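Local structure of glycosyl hydrolase family 88 (Pedobacter heparinus, 3WIW) at residues F77-L88 with N375-K386. The protein hydrolyses unsaturated glucuronyl saccharides derived from heparin, as a glycoside hydrolase of family 88 with an alpha6/alpha6-barrel fold. Numbering follows the deposited sequence. Where two conformers were deposited one is given.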
loop_
_atom_site.group_PDB
_atom_site.type_symbol
_atom_site.label_atom_id
_atom_site.label_comp_id
_atom_site.label_asym_id
_atom_site.label_seq_id
_atom_site.Cartn_x
_atom_site.Cartn_y
_atom_site.Cartn_z
ATOM N N PHE A 77 -5.823 4.724 5.789
ATOM C CA PHE A 77 -6.211 4.453 4.410
ATOM C C PHE A 77 -7.523 5.108 3.988
ATOM O O PHE A 77 -7.591 5.676 2.912
ATOM C CB PHE A 77 -6.261 2.951 4.125
ATOM C CG PHE A 77 -4.898 2.311 4.131
ATOM C CD1 PHE A 77 -3.949 2.650 3.156
ATOM C CD2 PHE A 77 -4.563 1.372 5.100
ATOM C CE1 PHE A 77 -2.695 2.043 3.121
ATOM C CE2 PHE A 77 -3.302 0.765 5.093
ATOM C CZ PHE A 77 -2.356 1.111 4.111
ATOM N N PHE A 78 -8.568 5.043 4.814
ATOM C CA PHE A 78 -9.858 5.630 4.440
ATOM C C PHE A 78 -9.767 7.148 4.162
ATOM O O PHE A 78 -10.196 7.583 3.094
ATOM C CB PHE A 78 -10.932 5.306 5.455
ATOM C CG PHE A 78 -12.271 5.867 5.101
ATOM C CD1 PHE A 78 -12.964 5.405 3.979
ATOM C CD2 PHE A 78 -12.843 6.857 5.878
ATOM C CE1 PHE A 78 -14.203 5.922 3.652
ATOM C CE2 PHE A 78 -14.083 7.385 5.566
ATOM C CZ PHE A 78 -14.775 6.919 4.449
ATOM N N PRO A 79 -9.154 7.950 5.068
ATOM C CA PRO A 79 -9.021 9.364 4.679
ATOM C C PRO A 79 -8.185 9.534 3.399
ATOM O O PRO A 79 -8.505 10.382 2.573
ATOM C CB PRO A 79 -8.369 10.032 5.892
ATOM C CG PRO A 79 -7.950 8.927 6.811
ATOM C CD PRO A 79 -8.770 7.705 6.466
ATOM N N GLY A 80 -7.156 8.717 3.206
ATOM C CA GLY A 80 -6.397 8.766 1.971
ATOM C C GLY A 80 -7.249 8.491 0.750
ATOM O O GLY A 80 -7.117 9.155 -0.285
ATOM N N THR A 81 -8.136 7.511 0.862
ATOM C CA THR A 81 -9.036 7.145 -0.234
ATOM C C THR A 81 -9.989 8.295 -0.552
ATOM O O THR A 81 -10.286 8.569 -1.730
ATOM C CB THR A 81 -9.788 5.845 0.092
ATOM O OG1 THR A 81 -8.814 4.863 0.465
ATOM C CG2 THR A 81 -10.565 5.340 -1.119
ATOM N N LEU A 82 -10.437 8.999 0.489
ATOM C CA LEU A 82 -11.250 10.193 0.290
ATOM C C LEU A 82 -10.480 11.272 -0.484
ATOM O O LEU A 82 -11.029 11.889 -1.403
ATOM C CB LEU A 82 -11.748 10.739 1.639
ATOM C CG LEU A 82 -12.832 9.926 2.366
ATOM C CD1 LEU A 82 -13.030 10.471 3.773
ATOM C CD2 LEU A 82 -14.149 9.937 1.571
ATOM N N TRP A 83 -9.204 11.493 -0.144
ATOM C CA TRP A 83 -8.395 12.442 -0.915
ATOM C C TRP A 83 -8.312 12.022 -2.375
ATOM O O TRP A 83 -8.488 12.839 -3.286
ATOM C CB TRP A 83 -6.980 12.609 -0.334
ATOM C CG TRP A 83 -6.975 13.366 0.963
ATOM C CD1 TRP A 83 -6.667 12.869 2.198
ATOM C CD2 TRP A 83 -7.366 14.736 1.160
ATOM N NE1 TRP A 83 -6.797 13.861 3.146
ATOM C CE2 TRP A 83 -7.244 15.009 2.538
ATOM C CE3 TRP A 83 -7.807 15.752 0.303
ATOM C CZ2 TRP A 83 -7.543 16.265 3.085
ATOM C CZ3 TRP A 83 -8.116 16.987 0.842
ATOM C CH2 TRP A 83 -7.960 17.241 2.222
ATOM N N TYR A 84 -8.050 10.742 -2.617
ATOM C CA TYR A 84 -8.009 10.260 -3.993
ATOM C C TYR A 84 -9.358 10.397 -4.731
ATOM O O TYR A 84 -9.396 10.780 -5.900
ATOM C CB TYR A 84 -7.523 8.819 -4.036
ATOM C CG TYR A 84 -6.036 8.608 -3.795
ATOM C CD1 TYR A 84 -5.101 9.656 -3.914
ATOM C CD2 TYR A 84 -5.566 7.350 -3.437
ATOM C CE1 TYR A 84 -3.743 9.425 -3.705
ATOM C CE2 TYR A 84 -4.223 7.119 -3.216
ATOM C CZ TYR A 84 -3.310 8.141 -3.370
ATOM O OH TYR A 84 -1.966 7.893 -3.169
ATOM N N GLY A 85 -10.463 10.112 -4.047
ATOM C CA GLY A 85 -11.785 10.295 -4.612
ATOM C C GLY A 85 -12.007 11.749 -4.998
ATOM O O GLY A 85 -12.557 12.034 -6.056
ATOM N N TYR A 86 -11.539 12.675 -4.157
ATOM C CA TYR A 86 -11.609 14.096 -4.471
ATOM C C TYR A 86 -10.777 14.437 -5.708
ATOM O O TYR A 86 -11.232 15.167 -6.589
ATOM C CB TYR A 86 -11.142 14.928 -3.273
ATOM C CG TYR A 86 -10.939 16.389 -3.596
ATOM C CD1 TYR A 86 -11.976 17.159 -4.108
ATOM C CD2 TYR A 86 -9.716 17.003 -3.376
ATOM C CE1 TYR A 86 -11.800 18.505 -4.408
ATOM C CE2 TYR A 86 -9.539 18.334 -3.661
ATOM C CZ TYR A 86 -10.574 19.086 -4.180
ATOM O OH TYR A 86 -10.364 20.418 -4.458
ATOM N N GLU A 87 -9.562 13.903 -5.785
ATOM C CA GLU A 87 -8.706 14.191 -6.937
ATOM C C GLU A 87 -9.291 13.666 -8.247
ATOM O O GLU A 87 -9.210 14.328 -9.283
ATOM C CB GLU A 87 -7.302 13.632 -6.728
ATOM C CG GLU A 87 -6.549 14.327 -5.630
ATOM C CD GLU A 87 -5.119 13.868 -5.587
ATOM O OE1 GLU A 87 -4.869 12.783 -5.030
ATOM O OE2 GLU A 87 -4.242 14.575 -6.134
ATOM N N LEU A 88 -9.902 12.484 -8.211
ATOM C CA LEU A 88 -10.490 11.905 -9.405
ATOM C C LEU A 88 -11.688 12.718 -9.863
ATOM O O LEU A 88 -11.854 12.980 -11.055
ATOM C CB LEU A 88 -10.916 10.455 -9.137
ATOM C CG LEU A 88 -9.788 9.428 -9.005
ATOM C CD1 LEU A 88 -10.264 8.143 -8.359
ATOM C CD2 LEU A 88 -9.160 9.129 -10.362
ATOM N N ASN A 375 -9.782 -1.695 3.532
ATOM C CA ASN A 375 -9.600 -0.288 3.231
ATOM C C ASN A 375 -8.368 0.016 2.365
ATOM O O ASN A 375 -8.437 0.862 1.461
ATOM C CB ASN A 375 -9.660 0.560 4.505
ATOM C CG ASN A 375 -8.638 0.157 5.581
ATOM O OD1 ASN A 375 -7.680 -0.603 5.338
ATOM N ND2 ASN A 375 -8.840 0.683 6.793
ATOM N N TYR A 376 -7.277 -0.724 2.539
ATOM C CA TYR A 376 -6.102 -0.455 1.713
ATOM C C TYR A 376 -6.232 -0.960 0.287
ATOM O O TYR A 376 -5.609 -0.397 -0.614
ATOM C CB TYR A 376 -4.802 -0.935 2.345
ATOM C CG TYR A 376 -4.795 -2.361 2.872
ATOM C CD1 TYR A 376 -4.444 -3.440 2.050
ATOM C CD2 TYR A 376 -5.089 -2.624 4.214
ATOM C CE1 TYR A 376 -4.403 -4.734 2.544
ATOM C CE2 TYR A 376 -5.040 -3.923 4.736
ATOM C CZ TYR A 376 -4.693 -4.973 3.886
ATOM O OH TYR A 376 -4.608 -6.267 4.355
ATOM N N ALA A 377 -7.053 -1.990 0.049
ATOM C CA ALA A 377 -7.337 -2.374 -1.344
ATOM C C ALA A 377 -7.984 -1.198 -2.061
ATOM O O ALA A 377 -7.611 -0.861 -3.188
ATOM C CB ALA A 377 -8.221 -3.579 -1.409
ATOM N N ASP A 378 -8.923 -0.529 -1.396
ATOM C CA ASP A 378 -9.605 0.599 -2.023
ATOM C C ASP A 378 -8.637 1.765 -2.275
ATOM O O ASP A 378 -8.711 2.403 -3.342
ATOM C CB ASP A 378 -10.767 1.105 -1.163
ATOM C CG ASP A 378 -11.906 0.110 -1.024
ATOM O OD1 ASP A 378 -11.898 -0.958 -1.670
ATOM O OD2 ASP A 378 -12.865 0.426 -0.288
ATOM N N TYR A 379 -7.739 2.038 -1.322
ATOM C CA TYR A 379 -6.801 3.126 -1.437
ATOM C C TYR A 379 -5.902 2.920 -2.651
ATOM O O TYR A 379 -5.786 3.811 -3.516
ATOM C CB TYR A 379 -5.986 3.170 -0.155
ATOM C CG TYR A 379 -4.885 4.199 -0.181
ATOM C CD1 TYR A 379 -5.124 5.544 0.174
ATOM C CD2 TYR A 379 -3.570 3.840 -0.543
ATOM C CE1 TYR A 379 -4.089 6.480 0.177
ATOM C CE2 TYR A 379 -2.533 4.781 -0.550
ATOM C CZ TYR A 379 -2.805 6.093 -0.183
ATOM O OH TYR A 379 -1.820 7.039 -0.152
ATOM N N TYR A 380 -5.282 1.741 -2.757
ATOM C CA TYR A 380 -4.364 1.500 -3.875
ATOM C C TYR A 380 -5.094 1.346 -5.205
ATOM O O TYR A 380 -4.551 1.699 -6.248
ATOM C CB TYR A 380 -3.364 0.353 -3.594
ATOM C CG TYR A 380 -2.397 0.763 -2.503
ATOM C CD1 TYR A 380 -1.403 1.730 -2.731
ATOM C CD2 TYR A 380 -2.537 0.253 -1.213
ATOM C CE1 TYR A 380 -0.538 2.153 -1.714
ATOM C CE2 TYR A 380 -1.686 0.665 -0.184
ATOM C CZ TYR A 380 -0.692 1.625 -0.442
ATOM O OH TYR A 380 0.097 2.039 0.585
ATOM N N TYR A 381 -6.342 0.881 -5.171
ATOM C CA TYR A 381 -7.143 0.850 -6.379
ATOM C C TYR A 381 -7.427 2.250 -6.915
ATOM O O TYR A 381 -7.214 2.522 -8.099
ATOM C CB TYR A 381 -8.448 0.106 -6.104
ATOM C CG TYR A 381 -9.453 0.136 -7.226
ATOM C CD1 TYR A 381 -9.205 -0.517 -8.433
ATOM C CD2 TYR A 381 -10.662 0.789 -7.067
ATOM C CE1 TYR A 381 -10.165 -0.524 -9.475
ATOM C CE2 TYR A 381 -11.624 0.793 -8.080
ATOM C CZ TYR A 381 -11.366 0.139 -9.279
ATOM O OH TYR A 381 -12.319 0.155 -10.272
ATOM N N LEU A 382 -7.863 3.171 -6.052
ATOM C CA LEU A 382 -8.082 4.530 -6.546
ATOM C C LEU A 382 -6.761 5.188 -6.953
ATOM O O LEU A 382 -6.727 5.961 -7.927
ATOM C CB LEU A 382 -8.857 5.407 -5.555
ATOM C CG LEU A 382 -10.300 4.969 -5.284
ATOM C CD1 LEU A 382 -11.035 6.103 -4.607
ATOM C CD2 LEU A 382 -11.033 4.551 -6.565
ATOM N N GLU A 383 -5.668 4.887 -6.258
ATOM C CA GLU A 383 -4.369 5.428 -6.666
ATOM C C GLU A 383 -4.043 4.965 -8.080
ATOM O O GLU A 383 -3.617 5.757 -8.933
ATOM C CB GLU A 383 -3.297 4.970 -5.703
ATOM C CG GLU A 383 -1.968 5.659 -5.931
ATOM C CD GLU A 383 -0.960 5.140 -4.956
ATOM O OE1 GLU A 383 -0.805 5.763 -3.893
ATOM O OE2 GLU A 383 -0.344 4.078 -5.216
ATOM N N ALA A 384 -4.301 3.682 -8.354
ATOM C CA ALA A 384 -4.061 3.135 -9.685
ATOM C C ALA A 384 -4.960 3.784 -10.753
ATOM O O ALA A 384 -4.501 4.105 -11.861
ATOM C CB ALA A 384 -4.232 1.608 -9.665
ATOM N N LEU A 385 -6.234 3.999 -10.424
ATOM C CA LEU A 385 -7.131 4.686 -11.349
ATOM C C LEU A 385 -6.619 6.097 -11.663
ATOM O O LEU A 385 -6.658 6.537 -12.810
ATOM C CB LEU A 385 -8.552 4.795 -10.799
ATOM C CG LEU A 385 -9.321 3.494 -10.575
ATOM C CD1 LEU A 385 -10.789 3.775 -10.344
ATOM C CD2 LEU A 385 -9.173 2.531 -11.739
ATOM N N LYS A 386 -6.152 6.815 -10.654
ATOM C CA LYS A 386 -5.622 8.153 -10.871
ATOM C C LYS A 386 -4.367 8.097 -11.766
ATOM O O LYS A 386 -4.235 8.891 -12.696
ATOM C CB LYS A 386 -5.311 8.817 -9.529
ATOM C CG LYS A 386 -4.993 10.287 -9.643
ATOM C CD LYS A 386 -4.803 10.961 -8.277
ATOM C CE LYS A 386 -3.627 10.361 -7.519
ATOM N NZ LYS A 386 -3.003 11.375 -6.604
HETATM O O HOH W 1 -10.177 3.109 2.116
#
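A chi1 of 175° swings the Tyr379 ring away from its own N and in between Phe77 and Tyr84, whose CG stands anti to its carbonyl carbon; Tyr84 CE2 lies 3.5 Å from Tyr379 CE1 over one face of the Tyr379 ring. The edge of Phe77 meets the opposite face, the planes 62° apart. Phe77 takes Tyr376 CB over its own face, 3.4 Å from the ring centroid, a CH-pi contact. Gly80 and Thr81 border the edge of Tyr379, whose hydroxyl accepts a hydrogen bond from Asn127 ND2. Tyr84 runs alongside Glu383 and donates its OH to the anti lone pair of Glu383 OE1 at 2.5 Å; Tyr253 and Ser314 hold OE2. A phenylalanine in place of Tyr84 would probably leave this buried carboxylate oxygen without its donor. In one of two conformers, Lys386 NZ forms a salt bridge to Glu87 OE1 at 2.8 Å from above the carboxylate plane, while Arg130 engages OE2. Leu382 fits among Thr81, Tyr84, Gly85 and Leu88, and a water links Thr81 OG1 to Asn375 O. Knobs-into-holes packing and a 25° crossing join these sequence-distant helices within the alpha6/alpha6-barrel, Tyr376 and Tyr380 adjoining the predicted substrate-binding residues Arg246 and Trp250.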